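Local coordinates for protein class I phosphodiesterase PDEB1 (Leishmania major, PDB 2R8Q) that is a class I phosphodiesterase whose all-helical catalytic domain, a member of the HD clan, holds a zinc and a magnesium ion, at residues T111-L116 with V132-A137; V139-H144 with V174-L179; I208-A213 with L244-L249. All coordinates share one frame; numbering follows the deposited sequence.

Overall arrangement
The three contacts follow one another along the chain and lie within the all-helical catalytic domain. Contact 1 pairs helix 102-118 with helix 127-139; contact 2 begins in the loop leaving helix 127-139 and sets that loop against helix 171-184; contact 3 joins helices 197-212 and 239-254. Centre to centre, contacts 1 and 3 lie about 11 Å apart, contacts 2 and 3 about 14 Å, and contacts 1 and 2 about 17 Å. Val211 of contact 3 packs on Thr136 of contact 1 and on His176 and Cys177 of contact 2, while Leu133 meets Leu249. These touches connect the leucine packing of contact 1, by way of contact 3, with the metal-bearing contact 2, and contacts 2 and 3 also touch the second subunit.

Contact 1 (T111-L116 with V132-A137); sequences TLHTYL and VLLVTA
Leu112 and Leu116 meet Leu133, Leu134 and Ala137 in an antiparallel helix pair, part of the all-helical phosphodiesterase domain. The axes of the two short segments run at 159° to each other and approach to 9.9 Å; the CA atoms of Leu112 and Leu134, 6.7 Å apart, mark the closest register.

The contact is apolar, with no hydrogen bond crossing it, and every touching residue is buried. Leu112 directs one methyl, CD1, between two residues a helical turn apart: it lies 3.8 Å from Ala137 CB and 4.0 Å from Leu133 CG. One turn on, Leu116 divides its branches. Its CD1 reaches Leu134 CG tip to tip, whereas Leu116 CD2 rests 4.1 Å from Leu133 CD2. Helix 239-254 closes this layer, since both Leu116 and Leu133 also touch its Leu249.

With CG beside the backbone N (chi1 -67°), Leu134 swings its end back toward helix 102-118, although its CB does not start in that direction. Leu134 CD2 thereby meets side chain and backbone at once, 4.0 Å from Leu112 CB and 3.7 Å from His113 N.

Contact 2 (V139-H144 with V174-L179); sequences VHDLDH and VHHCSL. With ZN (zinc ion), chain C; MG (magnesium ion), chain D.
Leu142 and His176 bring their CA atoms to 4.9 Å where loop 139-144 passes helix 171-184, the loop folding through a type I turn from Val139 to Leu142 and an overlapping type II turn from Asp141 to His144.

The His176 ring is fixed at both nitrogens and on a face. Its ND1 donates to Leu142 O at 2.7 Å, and the acceptor lies only 10° out of the ring plane. Asp141 CA sits over the ring centre, a CH-pi contact of 3.5 Å. NE2, at the other end, shares a hydrogen bond of 2.8 Å with water 1.

Further along the loop, Asp143 OD2 accepts a nearly straight bond (168°, 2.8 Å) from His175 NE2 through its anti lone pair. His175 turns CG opposite its backbone N (chi1 -178°), which takes the ring toward Asp143. Asp143 OD1 pairs with Arg95 in a salt bridge. Leu179 CD1 comes within 3.3 Å of Asp143 CB, and Leu179 CB packs on Leu142 CD1.

Asp141 bridges the metals, OD2 binding zinc at 2.1 Å and OD1 magnesium at 2.2 Å. His140 ND1 hydrogen-bonds Ala137 O, leaving NE2 to zinc, where His104 and Asp254 complete the protein ligands; water 2 links both ions.

Since water 1 is itself a magnesium ligand, His176 is a second-shell residue: loop and helix together probably position a metal-bound water beside the His140-Asp141 pair that characterises the HD clan.

Contact 3 (I208-A213 with L244-L249); sequences IDCVLA and LVMETL
Cys210, Ala213 and Asp209 face Met246 and Glu247 where helix 197-212 runs beside helix 239-254. The short helix axes diverge by 40° and approach to 8.6 Å, and Cys210 and Glu247 have their CA atoms just 4.8 Å apart, a spacing consistent with the small side chains on the 208-213 side.

Two apolar touches lie at this near point. Cys210 SG rests 3.7 Å from Met246 CB, with the backbone of Met246 close by. Ala213 CB meets Glu247 CB, also at 3.7 Å, so the aliphatic part of the glutamate serves as packing surface.

The polar layer is made by Glu247, whose chain, extended beyond CG (chi2 169°), brings its carboxylate over to Asp209, with Glu247 OE2 3.3 Å from Asp209 CB. The two carboxylates are nearly perpendicular, 86° apart, and Asp209 OD2 and Glu247 OE2 stay 4.3 Å from each other. That proximity of like charges is probably eased by Arg205 and Arg243, which form salt bridges with Asp209. Water 6 donates both to Asp209 O at 2.8 Å and to Glu247 OE2, linking the two segments, between which there is no direct hydrogen bond.

Ile208, Asp209 and Leu212 also pack on Ala165 of the second subunit. Close, obliquely aligned helices, with one bridging water beside two carboxylates, here form part of the compact helical bundle of the phosphodiesterase catalytic domain.

Contact 1 (T111-L116 with V132-A137)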
ATOM      1  N   THR A 111      -8.962  25.978  -0.784  1.00 13.17           N
ATOM      2  CA  THR A 111      -8.560  26.675   0.431  1.00 13.53           C
ATOM      3  C   THR A 111      -7.053  26.937   0.430  1.00 13.94           C
ATOM      4  O   THR A 111      -6.599  28.026   0.797  1.00 15.51           O
ATOM      5  CB  THR A 111      -8.943  25.855   1.675  1.00 14.16           C
ATOM      6  OG1 THR A 111     -10.366  25.690   1.717  1.00 14.75           O
ATOM      7  CG2 THR A 111      -8.479  26.553   2.941  1.00 15.59           C
ATOM      8  N   LEU A 112      -6.271  25.946   0.010  1.00 13.85           N
ATOM      9  CA  LEU A 112      -4.827  26.124  -0.031  1.00 13.10           C
ATOM     10  C   LEU A 112      -4.456  27.224  -1.016  1.00 13.45           C
ATOM     11  O   LEU A 112      -3.502  27.967  -0.788  1.00 15.74           O
ATOM     12  CB  LEU A 112      -4.132  24.813  -0.411  1.00 14.31           C
ATOM     13  CG  LEU A 112      -4.139  23.765   0.704  1.00 16.36           C
ATOM     14  CD1 LEU A 112      -3.560  22.459   0.186  1.00 17.17           C
ATOM     15  CD2 LEU A 112      -3.333  24.275   1.889  1.00 21.94           C
ATOM     16  N   HIS A 113      -5.205  27.332  -2.109  1.00 14.58           N
ATOM     17  CA  HIS A 113      -4.920  28.378  -3.078  1.00 15.90           C
ATOM     18  C   HIS A 113      -5.092  29.716  -2.361  1.00 16.85           C
ATOM     19  O   HIS A 113      -4.250  30.602  -2.497  1.00 15.86           O
ATOM     20  CB  HIS A 113      -5.864  28.282  -4.281  1.00 17.03           C
ATOM     21  CG  HIS A 113      -5.559  29.263  -5.373  1.00 18.46           C
ATOM     22  ND1 HIS A 113      -5.848  30.606  -5.269  1.00 18.83           N
ATOM     23  CD2 HIS A 113      -4.984  29.094  -6.588  1.00 18.54           C
ATOM     24  CE1 HIS A 113      -5.467  31.223  -6.373  1.00 18.93           C
ATOM     25  NE2 HIS A 113      -4.938  30.329  -7.191  1.00 18.93           N
ATOM     26  N   THR A 114      -6.157  29.860  -1.572  1.00 16.04           N
ATOM     27  CA  THR A 114      -6.355  31.126  -0.870  1.00 15.89           C
ATOM     28  C   THR A 114      -5.241  31.408   0.137  1.00 17.42           C
ATOM     29  O   THR A 114      -4.871  32.559   0.345  1.00 17.22           O
ATOM     30  CB  THR A 114      -7.734  31.209  -0.146  1.00 15.99           C
ATOM     31  OG1 THR A 114      -7.754  30.339   0.992  1.00 16.81           O
ATOM     32  CG2 THR A 114      -8.855  30.837  -1.100  1.00 18.96           C
ATOM     33  N   TYR A 115      -4.689  30.366   0.753  1.00 16.40           N
ATOM     34  CA  TYR A 115      -3.615  30.573   1.718  1.00 16.11           C
ATOM     35  C   TYR A 115      -2.342  31.014   1.010  1.00 16.57           C
ATOM     36  O   TYR A 115      -1.625  31.896   1.486  1.00 17.58           O
ATOM     37  CB  TYR A 115      -3.326  29.286   2.498  1.00 16.12           C
ATOM     38  CG  TYR A 115      -4.416  28.852   3.455  1.00 16.35           C
ATOM     39  CD1 TYR A 115      -4.333  27.627   4.112  1.00 17.19           C
ATOM     40  CD2 TYR A 115      -5.523  29.665   3.715  1.00 17.83           C
ATOM     41  CE1 TYR A 115      -5.316  27.215   5.000  1.00 16.89           C
ATOM     42  CE2 TYR A 115      -6.519  29.259   4.607  1.00 18.53           C
ATOM     43  CZ  TYR A 115      -6.405  28.030   5.244  1.00 17.47           C
ATOM     44  OH  TYR A 115      -7.385  27.608   6.115  1.00 21.17           O
ATOM     45  N   LEU A 116      -2.066  30.390  -0.130  1.00 16.45           N
ATOM     46  CA  LEU A 116      -0.875  30.698  -0.907  1.00 16.60           C
ATOM     47  C   LEU A 116      -0.894  32.075  -1.549  1.00 17.32           C
ATOM     48  O   LEU A 116       0.089  32.813  -1.492  1.00 17.57           O
ATOM     49  CB  LEU A 116      -0.687  29.659  -2.014  1.00 17.79           C
ATOM     50  CG  LEU A 116      -0.280  28.247  -1.584  1.00 15.94           C
ATOM     51  CD1 LEU A 116      -0.354  27.319  -2.791  1.00 16.12           C
ATOM     52  CD2 LEU A 116       1.128  28.271  -0.993  1.00 15.17           C
ATOM     53  N   VAL A 132       2.909  21.530  -6.473  1.00 14.13           N
ATOM     54  CA  VAL A 132       2.815  20.227  -5.830  1.00 14.70           C
ATOM     55  C   VAL A 132       1.834  20.244  -4.658  1.00 14.30           C
ATOM     56  O   VAL A 132       1.076  19.298  -4.462  1.00 14.04           O
ATOM     57  CB  VAL A 132       4.203  19.754  -5.348  1.00 15.15           C
ATOM     58  CG1 VAL A 132       4.073  18.453  -4.559  1.00 15.48           C
ATOM     59  CG2 VAL A 132       5.122  19.561  -6.553  1.00 16.93           C
ATOM     60  N   LEU A 133       1.830  21.326  -3.883  1.00 15.03           N
ATOM     61  CA  LEU A 133       0.918  21.417  -2.749  1.00 14.23           C
ATOM     62  C   LEU A 133      -0.542  21.357  -3.204  1.00 14.91           C
ATOM     63  O   LEU A 133      -1.361  20.643  -2.618  1.00 13.99           O
ATOM     64  CB  LEU A 133       1.172  22.714  -1.975  1.00 15.80           C
ATOM     65  CG  LEU A 133       0.296  22.971  -0.747  1.00 17.16           C
ATOM     66  CD1 LEU A 133       0.452  21.830   0.261  1.00 18.20           C
ATOM     67  CD2 LEU A 133       0.700  24.294  -0.110  1.00 19.76           C
ATOM     68  N   LEU A 134      -0.863  22.088  -4.268  1.00 14.27           N
ATOM     69  CA  LEU A 134      -2.229  22.110  -4.781  1.00 15.56           C
ATOM     70  C   LEU A 134      -2.650  20.757  -5.348  1.00 14.61           C
ATOM     71  O   LEU A 134      -3.789  20.325  -5.151  1.00 13.77           O
ATOM     72  CB  LEU A 134      -2.374  23.213  -5.836  1.00 15.27           C
ATOM     73  CG  LEU A 134      -2.232  24.620  -5.243  1.00 16.25           C
ATOM     74  CD1 LEU A 134      -2.138  25.651  -6.359  1.00 17.66           C
ATOM     75  CD2 LEU A 134      -3.424  24.919  -4.341  1.00 18.25           C
ATOM     76  N   VAL A 135      -1.732  20.090  -6.043  1.00 14.65           N
ATOM     77  CA  VAL A 135      -2.005  18.778  -6.612  1.00 16.04           C
ATOM     78  C   VAL A 135      -2.210  17.777  -5.477  1.00 15.59           C
ATOM     79  O   VAL A 135      -3.120  16.951  -5.519  1.00 15.96           O
ATOM     80  CB  VAL A 135      -0.824  18.309  -7.499  1.00 18.28           C
ATOM     81  CG1 VAL A 135      -0.950  16.821  -7.814  1.00 20.14           C
ATOM     82  CG2 VAL A 135      -0.795  19.127  -8.783  1.00 21.20           C
ATOM     83  N   THR A 136      -1.360  17.867  -4.457  1.00 15.40           N
ATOM     84  CA  THR A 136      -1.435  16.967  -3.312  1.00 15.09           C
ATOM     85  C   THR A 136      -2.792  17.035  -2.617  1.00 15.55           C
ATOM     86  O   THR A 136      -3.308  16.024  -2.142  1.00 14.04           O
ATOM     87  CB  THR A 136      -0.320  17.284  -2.295  1.00 14.83           C
ATOM     88  OG1 THR A 136       0.953  17.095  -2.925  1.00 15.41           O
ATOM     89  CG2 THR A 136      -0.409  16.363  -1.086  1.00 17.91           C
ATOM     90  N   ALA A 137      -3.377  18.225  -2.556  1.00 14.74           N
ATOM     91  CA  ALA A 137      -4.678  18.365  -1.919  1.00 15.37           C
ATOM     92  C   ALA A 137      -5.699  17.386  -2.511  1.00 14.23           C
ATOM     93  O   ALA A 137      -6.510  16.817  -1.789  1.00 14.60           O
ATOM     94  CB  ALA A 137      -5.181  19.803  -2.066  1.00 16.40           C
TER

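Contact 2 (V139-H144 with V174-L179)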
ATOM      1  N   VAL A 139      -5.222  14.388  -3.804  1.00 13.73           N
ATOM      2  CA  VAL A 139      -4.965  12.976  -3.542  1.00 14.03           C
ATOM      3  C   VAL A 139      -4.852  12.644  -2.060  1.00 13.50           C
ATOM      4  O   VAL A 139      -4.790  11.475  -1.699  1.00 14.46           O
ATOM      5  CB  VAL A 139      -3.630  12.505  -4.185  1.00 14.17           C
ATOM      6  CG1 VAL A 139      -3.600  12.849  -5.668  1.00 16.34           C
ATOM      7  CG2 VAL A 139      -2.451  13.143  -3.462  1.00 14.86           C
ATOM      8  N   HIS A 140      -4.862  13.661  -1.203  1.00 15.22           N
ATOM      9  CA  HIS A 140      -4.627  13.426   0.219  1.00 13.14           C
ATOM     10  C   HIS A 140      -5.564  12.539   1.036  1.00 14.10           C
ATOM     11  O   HIS A 140      -5.191  12.123   2.131  1.00 14.14           O
ATOM     12  CB  HIS A 140      -4.386  14.765   0.942  1.00 14.76           C
ATOM     13  CG  HIS A 140      -5.605  15.356   1.572  1.00 13.98           C
ATOM     14  ND1 HIS A 140      -6.527  16.101   0.867  1.00 14.12           N
ATOM     15  CD2 HIS A 140      -6.052  15.315   2.850  1.00 14.14           C
ATOM     16  CE1 HIS A 140      -7.489  16.491   1.683  1.00 15.28           C
ATOM     17  NE2 HIS A 140      -7.224  16.029   2.892  1.00 15.08           N
ATOM     18  N   ASP A 141      -6.752  12.234   0.516  1.00 12.63           N
ATOM     19  CA  ASP A 141      -7.699  11.365   1.224  1.00 12.96           C
ATOM     20  C   ASP A 141      -8.251  10.245   0.335  1.00 13.03           C
ATOM     21  O   ASP A 141      -9.281   9.649   0.651  1.00 13.14           O
ATOM     22  CB  ASP A 141      -8.880  12.174   1.783  1.00 13.60           C
ATOM     23  CG  ASP A 141      -8.613  12.715   3.166  1.00 14.61           C
ATOM     24  OD1 ASP A 141      -7.965  12.000   3.956  1.00 14.37           O
ATOM     25  OD2 ASP A 141      -9.067  13.840   3.469  1.00 12.08           O
ATOM     26  N   LEU A 142      -7.561   9.945  -0.760  1.00 13.47           N
ATOM     27  CA  LEU A 142      -8.028   8.913  -1.694  1.00 14.25           C
ATOM     28  C   LEU A 142      -8.543   7.616  -1.071  1.00 14.79           C
ATOM     29  O   LEU A 142      -7.867   6.987  -0.267  1.00 14.36           O
ATOM     30  CB  LEU A 142      -6.920   8.570  -2.696  1.00 14.25           C
ATOM     31  CG  LEU A 142      -6.542   9.633  -3.733  1.00 14.99           C
ATOM     32  CD1 LEU A 142      -5.204   9.275  -4.374  1.00 14.51           C
ATOM     33  CD2 LEU A 142      -7.629   9.739  -4.793  1.00 15.36           C
ATOM     34  N   ASP A 143      -9.750   7.230  -1.472  1.00 14.49           N
ATOM     35  CA  ASP A 143     -10.389   5.992  -1.023  1.00 15.26           C
ATOM     36  C   ASP A 143     -10.667   5.910   0.478  1.00 16.74           C
ATOM     37  O   ASP A 143     -10.687   4.823   1.061  1.00 18.54           O
ATOM     38  CB  ASP A 143      -9.550   4.795  -1.493  1.00 17.40           C
ATOM     39  CG  ASP A 143     -10.272   3.465  -1.341  1.00 18.83           C
ATOM     40  OD1 ASP A 143     -11.468   3.379  -1.695  1.00 19.97           O
ATOM     41  OD2 ASP A 143      -9.630   2.494  -0.882  1.00 21.53           O
ATOM     42  N   HIS A 144     -10.874   7.063   1.103  1.00 15.89           N
ATOM     43  CA  HIS A 144     -11.204   7.102   2.526  1.00 16.55           C
ATOM     44  C   HIS A 144     -12.537   6.356   2.642  1.00 18.78           C
ATOM     45  O   HIS A 144     -13.420   6.515   1.795  1.00 17.64           O
ATOM     46  CB  HIS A 144     -11.355   8.557   2.982  1.00 15.75           C
ATOM     47  CG  HIS A 144     -11.278   8.743   4.466  1.00 15.18           C
ATOM     48  ND1 HIS A 144     -12.250   8.285   5.328  1.00 15.45           N
ATOM     49  CD2 HIS A 144     -10.347   9.353   5.239  1.00 16.21           C
ATOM     50  CE1 HIS A 144     -11.924   8.606   6.567  1.00 16.87           C
ATOM     51  NE2 HIS A 144     -10.774   9.255   6.541  1.00 15.58           N
ATOM     52  N   VAL A 174      -0.891   6.274   4.466  1.00 16.25           N
ATOM     53  CA  VAL A 174       0.001   5.524   3.589  1.00 17.20           C
ATOM     54  C   VAL A 174      -0.826   5.005   2.411  1.00 17.13           C
ATOM     55  O   VAL A 174      -0.359   4.990   1.271  1.00 16.87           O
ATOM     56  CB  VAL A 174       0.665   4.345   4.337  1.00 19.41           C
ATOM     57  CG1 VAL A 174       1.442   3.465   3.354  1.00 20.61           C
ATOM     58  CG2 VAL A 174       1.610   4.884   5.402  1.00 19.18           C
ATOM     59  N   HIS A 175      -2.064   4.601   2.693  1.00 16.34           N
ATOM     60  CA  HIS A 175      -2.970   4.106   1.659  1.00 17.51           C
ATOM     61  C   HIS A 175      -3.230   5.205   0.629  1.00 15.62           C
ATOM     62  O   HIS A 175      -3.203   4.949  -0.577  1.00 15.74           O
ATOM     63  CB  HIS A 175      -4.293   3.658   2.293  1.00 18.97           C
ATOM     64  CG  HIS A 175      -5.283   3.089   1.319  1.00 20.86           C
ATOM     65  ND1 HIS A 175      -5.049   1.933   0.605  1.00 23.65           N
ATOM     66  CD2 HIS A 175      -6.523   3.503   0.966  1.00 21.44           C
ATOM     67  CE1 HIS A 175      -6.104   1.657  -0.143  1.00 23.82           C
ATOM     68  NE2 HIS A 175      -7.013   2.595   0.058  1.00 22.33           N
ATOM     69  N   HIS A 176      -3.472   6.431   1.092  1.00 14.84           N
ATOM     70  CA  HIS A 176      -3.733   7.527   0.154  1.00 14.79           C
ATOM     71  C   HIS A 176      -2.513   7.748  -0.751  1.00 15.74           C
ATOM     72  O   HIS A 176      -2.652   8.000  -1.953  1.00 15.71           O
ATOM     73  CB  HIS A 176      -4.054   8.840   0.888  1.00 14.68           C
ATOM     74  CG  HIS A 176      -5.134   8.728   1.922  1.00 14.19           C
ATOM     75  ND1 HIS A 176      -6.326   8.067   1.702  1.00 14.30           N
ATOM     76  CD2 HIS A 176      -5.224   9.259   3.166  1.00 14.78           C
ATOM     77  CE1 HIS A 176      -7.101   8.198   2.766  1.00 16.23           C
ATOM     78  NE2 HIS A 176      -6.457   8.918   3.668  1.00 14.39           N
ATOM     79  N   CYS A 177      -1.317   7.662  -0.170  1.00 16.16           N
ATOM     80  CA  CYS A 177      -0.088   7.844  -0.940  1.00 16.21           C
ATOM     81  C   CYS A 177       0.042   6.756  -2.000  1.00 16.71           C
ATOM     82  O   CYS A 177       0.414   7.030  -3.138  1.00 15.76           O
ATOM     83  CB  CYS A 177       1.138   7.794  -0.026  1.00 16.50           C
ATOM     84  SG  CYS A 177       1.366   9.255   1.010  1.00 16.55           S
ATOM     85  N   SER A 178      -0.264   5.522  -1.616  1.00 16.74           N
ATOM     86  CA  SER A 178      -0.174   4.397  -2.543  1.00 18.43           C
ATOM     87  C   SER A 178      -1.080   4.595  -3.751  1.00 19.05           C
ATOM     88  O   SER A 178      -0.696   4.287  -4.886  1.00 19.13           O
ATOM     89  CB  SER A 178      -0.539   3.095  -1.825  1.00 20.65           C
ATOM     90  OG  SER A 178       0.361   2.840  -0.762  1.00 24.52           O
ATOM     91  N   LEU A 179      -2.285   5.107  -3.516  1.00 18.43           N
ATOM     92  CA  LEU A 179      -3.207   5.339  -4.618  1.00 17.41           C
ATOM     93  C   LEU A 179      -2.785   6.542  -5.454  1.00 17.17           C
ATOM     94  O   LEU A 179      -3.027   6.583  -6.661  1.00 17.03           O
ATOM     95  CB  LEU A 179      -4.633   5.526  -4.097  1.00 18.24           C
ATOM     96  CG  LEU A 179      -5.260   4.237  -3.561  1.00 20.85           C
ATOM     97  CD1 LEU A 179      -6.642   4.529  -3.015  1.00 21.36           C
ATOM     98  CD2 LEU A 179      -5.344   3.204  -4.677  1.00 25.21           C
TER
HETATM   99 ZN    ZN C   1      -8.564  15.564   4.612  1.00 16.99          ZN
HETATM  100 MG    MG D   2      -7.024  12.378   5.871  1.00 15.90          MG
HETATM  101  O   HOH W   1      -6.939  10.172   6.070  1.00 14.58           O
HETATM  102  O   HOH W   2      -7.124  14.565   5.871  1.00 17.59           O
HETATM  103  O   HOH W   3      -9.719  15.185   6.552  1.00 18.68           O
HETATM  104  O   HOH W   4      -5.748  12.462   7.654  1.00 15.36           O
HETATM  105  O   HOH W   5      -8.838  12.309   7.144  1.00 15.83           O

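Contact 3 (I208-A213 with L244-L249)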
ATOM      1  N   ILE A 208       4.250  13.080  -0.787  1.00 14.18           N
ATOM      2  CA  ILE A 208       4.167  12.050   0.244  1.00 14.19           C
ATOM      3  C   ILE A 208       4.318  12.642   1.650  1.00 15.97           C
ATOM      4  O   ILE A 208       3.555  12.296   2.557  1.00 15.12           O
ATOM      5  CB  ILE A 208       5.231  10.955  -0.017  1.00 14.66           C
ATOM      6  CG1 ILE A 208       4.830  10.173  -1.272  1.00 15.80           C
ATOM      7  CG2 ILE A 208       5.373  10.041   1.201  1.00 15.58           C
ATOM      8  CD1 ILE A 208       5.931   9.320  -1.883  1.00 15.97           C
ATOM      9  N   ASP A 209       5.290  13.534   1.833  1.00 15.10           N
ATOM     10  CA  ASP A 209       5.491  14.162   3.137  1.00 15.79           C
ATOM     11  C   ASP A 209       4.229  14.893   3.570  1.00 15.67           C
ATOM     12  O   ASP A 209       3.813  14.817   4.729  1.00 15.67           O
ATOM     13  CB  ASP A 209       6.641  15.177   3.101  1.00 17.84           C
ATOM     14  CG  ASP A 209       8.007  14.523   3.024  1.00 20.76           C
ATOM     15  OD1 ASP A 209       8.139  13.350   3.444  1.00 23.31           O
ATOM     16  OD2 ASP A 209       8.953  15.198   2.562  1.00 23.31           O
ATOM     17  N   CYS A 210       3.623  15.610   2.630  1.00 15.59           N
ATOM     18  CA  CYS A 210       2.416  16.366   2.922  1.00 13.11           C
ATOM     19  C   CYS A 210       1.231  15.484   3.290  1.00 14.64           C
ATOM     20  O   CYS A 210       0.510  15.779   4.239  1.00 15.23           O
ATOM     21  CB  CYS A 210       2.065  17.268   1.738  1.00 14.55           C
ATOM     22  SG  CYS A 210       3.125  18.729   1.653  1.00 17.14           S
ATOM     23  N   VAL A 211       1.027  14.401   2.547  1.00 14.21           N
ATOM     24  CA  VAL A 211      -0.082  13.507   2.854  1.00 13.87           C
ATOM     25  C   VAL A 211       0.133  12.851   4.219  1.00 13.22           C
ATOM     26  O   VAL A 211      -0.787  12.771   5.031  1.00 14.32           O
ATOM     27  CB  VAL A 211      -0.235  12.393   1.789  1.00 12.42           C
ATOM     28  CG1 VAL A 211      -1.363  11.448   2.185  1.00 15.00           C
ATOM     29  CG2 VAL A 211      -0.530  13.003   0.432  1.00 14.54           C
ATOM     30  N   LEU A 212       1.348  12.382   4.475  1.00 14.64           N
ATOM     31  CA  LEU A 212       1.614  11.734   5.753  1.00 14.86           C
ATOM     32  C   LEU A 212       1.445  12.704   6.916  1.00 16.41           C
ATOM     33  O   LEU A 212       1.088  12.301   8.027  1.00 17.88           O
ATOM     34  CB  LEU A 212       3.023  11.133   5.764  1.00 15.00           C
ATOM     35  CG  LEU A 212       3.268  10.006   4.751  1.00 16.17           C
ATOM     36  CD1 LEU A 212       4.715   9.529   4.868  1.00 16.98           C
ATOM     37  CD2 LEU A 212       2.301   8.853   5.000  1.00 18.40           C
ATOM     38  N   ALA A 213       1.697  13.984   6.656  1.00 14.91           N
ATOM     39  CA  ALA A 213       1.572  15.008   7.688  1.00 16.35           C
ATOM     40  C   ALA A 213       0.127  15.272   8.107  1.00 17.28           C
ATOM     41  O   ALA A 213      -0.107  15.914   9.130  1.00 18.94           O
ATOM     42  CB  ALA A 213       2.212  16.308   7.215  1.00 17.16           C
ATOM     43  N   LEU A 244       8.497  21.902   5.693  1.00 15.84           N
ATOM     44  CA  LEU A 244       7.677  21.977   6.893  1.00 15.95           C
ATOM     45  C   LEU A 244       6.548  22.990   6.680  1.00 14.80           C
ATOM     46  O   LEU A 244       5.445  22.823   7.200  1.00 15.45           O
ATOM     47  CB  LEU A 244       8.536  22.365   8.101  1.00 17.52           C
ATOM     48  CG  LEU A 244       7.822  22.473   9.453  1.00 19.21           C
ATOM     49  CD1 LEU A 244       6.973  21.238   9.716  1.00 19.02           C
ATOM     50  CD2 LEU A 244       8.865  22.648  10.546  1.00 18.95           C
ATOM     51  N   VAL A 245       6.817  24.039   5.907  1.00 14.83           N
ATOM     52  CA  VAL A 245       5.785  25.026   5.615  1.00 14.63           C
ATOM     53  C   VAL A 245       4.681  24.367   4.787  1.00 14.34           C
ATOM     54  O   VAL A 245       3.497  24.596   5.030  1.00 14.43           O
ATOM     55  CB  VAL A 245       6.358  26.241   4.840  1.00 15.36           C
ATOM     56  CG1 VAL A 245       5.219  27.048   4.210  1.00 15.36           C
ATOM     57  CG2 VAL A 245       7.157  27.128   5.791  1.00 17.57           C
ATOM     58  N   MET A 246       5.071  23.539   3.818  1.00 13.71           N
ATOM     59  CA  MET A 246       4.097  22.841   2.981  1.00 13.89           C
ATOM     60  C   MET A 246       3.228  21.921   3.829  1.00 12.81           C
ATOM     61  O   MET A 246       2.002  21.886   3.680  1.00 13.41           O
ATOM     62  CB  MET A 246       4.804  22.000   1.914  1.00 14.97           C
ATOM     63  CG  MET A 246       5.524  22.792   0.836  1.00 16.01           C
ATOM     64  SD  MET A 246       6.421  21.697  -0.305  1.00 16.62           S
ATOM     65  CE  MET A 246       5.065  21.044  -1.266  1.00 17.46           C
ATOM     66  N   GLU A 247       3.866  21.170   4.724  1.00 14.15           N
ATOM     67  CA  GLU A 247       3.139  20.239   5.579  1.00 15.06           C
ATOM     68  C   GLU A 247       2.186  20.972   6.508  1.00 14.47           C
ATOM     69  O   GLU A 247       1.073  20.515   6.753  1.00 14.80           O
ATOM     70  CB  GLU A 247       4.119  19.398   6.403  1.00 15.48           C
ATOM     71  CG  GLU A 247       5.054  18.549   5.555  1.00 16.43           C
ATOM     72  CD  GLU A 247       6.181  17.931   6.363  1.00 20.08           C
ATOM     73  OE1 GLU A 247       6.472  18.444   7.463  1.00 25.32           O
ATOM     74  OE2 GLU A 247       6.784  16.943   5.894  1.00 22.30           O
ATOM     75  N   THR A 248       2.629  22.112   7.025  1.00 15.18           N
ATOM     76  CA  THR A 248       1.799  22.888   7.930  1.00 13.72           C
ATOM     77  C   THR A 248       0.608  23.490   7.190  1.00 14.15           C
ATOM     78  O   THR A 248      -0.495  23.564   7.740  1.00 15.26           O
ATOM     79  CB  THR A 248       2.622  23.993   8.607  1.00 15.83           C
ATOM     80  OG1 THR A 248       3.747  23.399   9.260  1.00 16.45           O
ATOM     81  CG2 THR A 248       1.785  24.727   9.643  1.00 15.98           C
ATOM     82  N   LEU A 249       0.827  23.919   5.949  1.00 13.52           N
ATOM     83  CA  LEU A 249      -0.257  24.483   5.152  1.00 13.46           C
ATOM     84  C   LEU A 249      -1.314  23.435   4.830  1.00 13.01           C
ATOM     85  O   LEU A 249      -2.506  23.711   4.956  1.00 14.04           O
ATOM     86  CB  LEU A 249       0.268  25.090   3.847  1.00 14.83           C
ATOM     87  CG  LEU A 249       0.961  26.450   3.959  1.00 14.02           C
ATOM     88  CD1 LEU A 249       1.601  26.801   2.628  1.00 16.59           C
ATOM     89  CD2 LEU A 249      -0.050  27.517   4.375  1.00 16.30           C
TER
HETATM   90  O   HOH W   6       5.536  14.200   6.824  1.00 24.63           O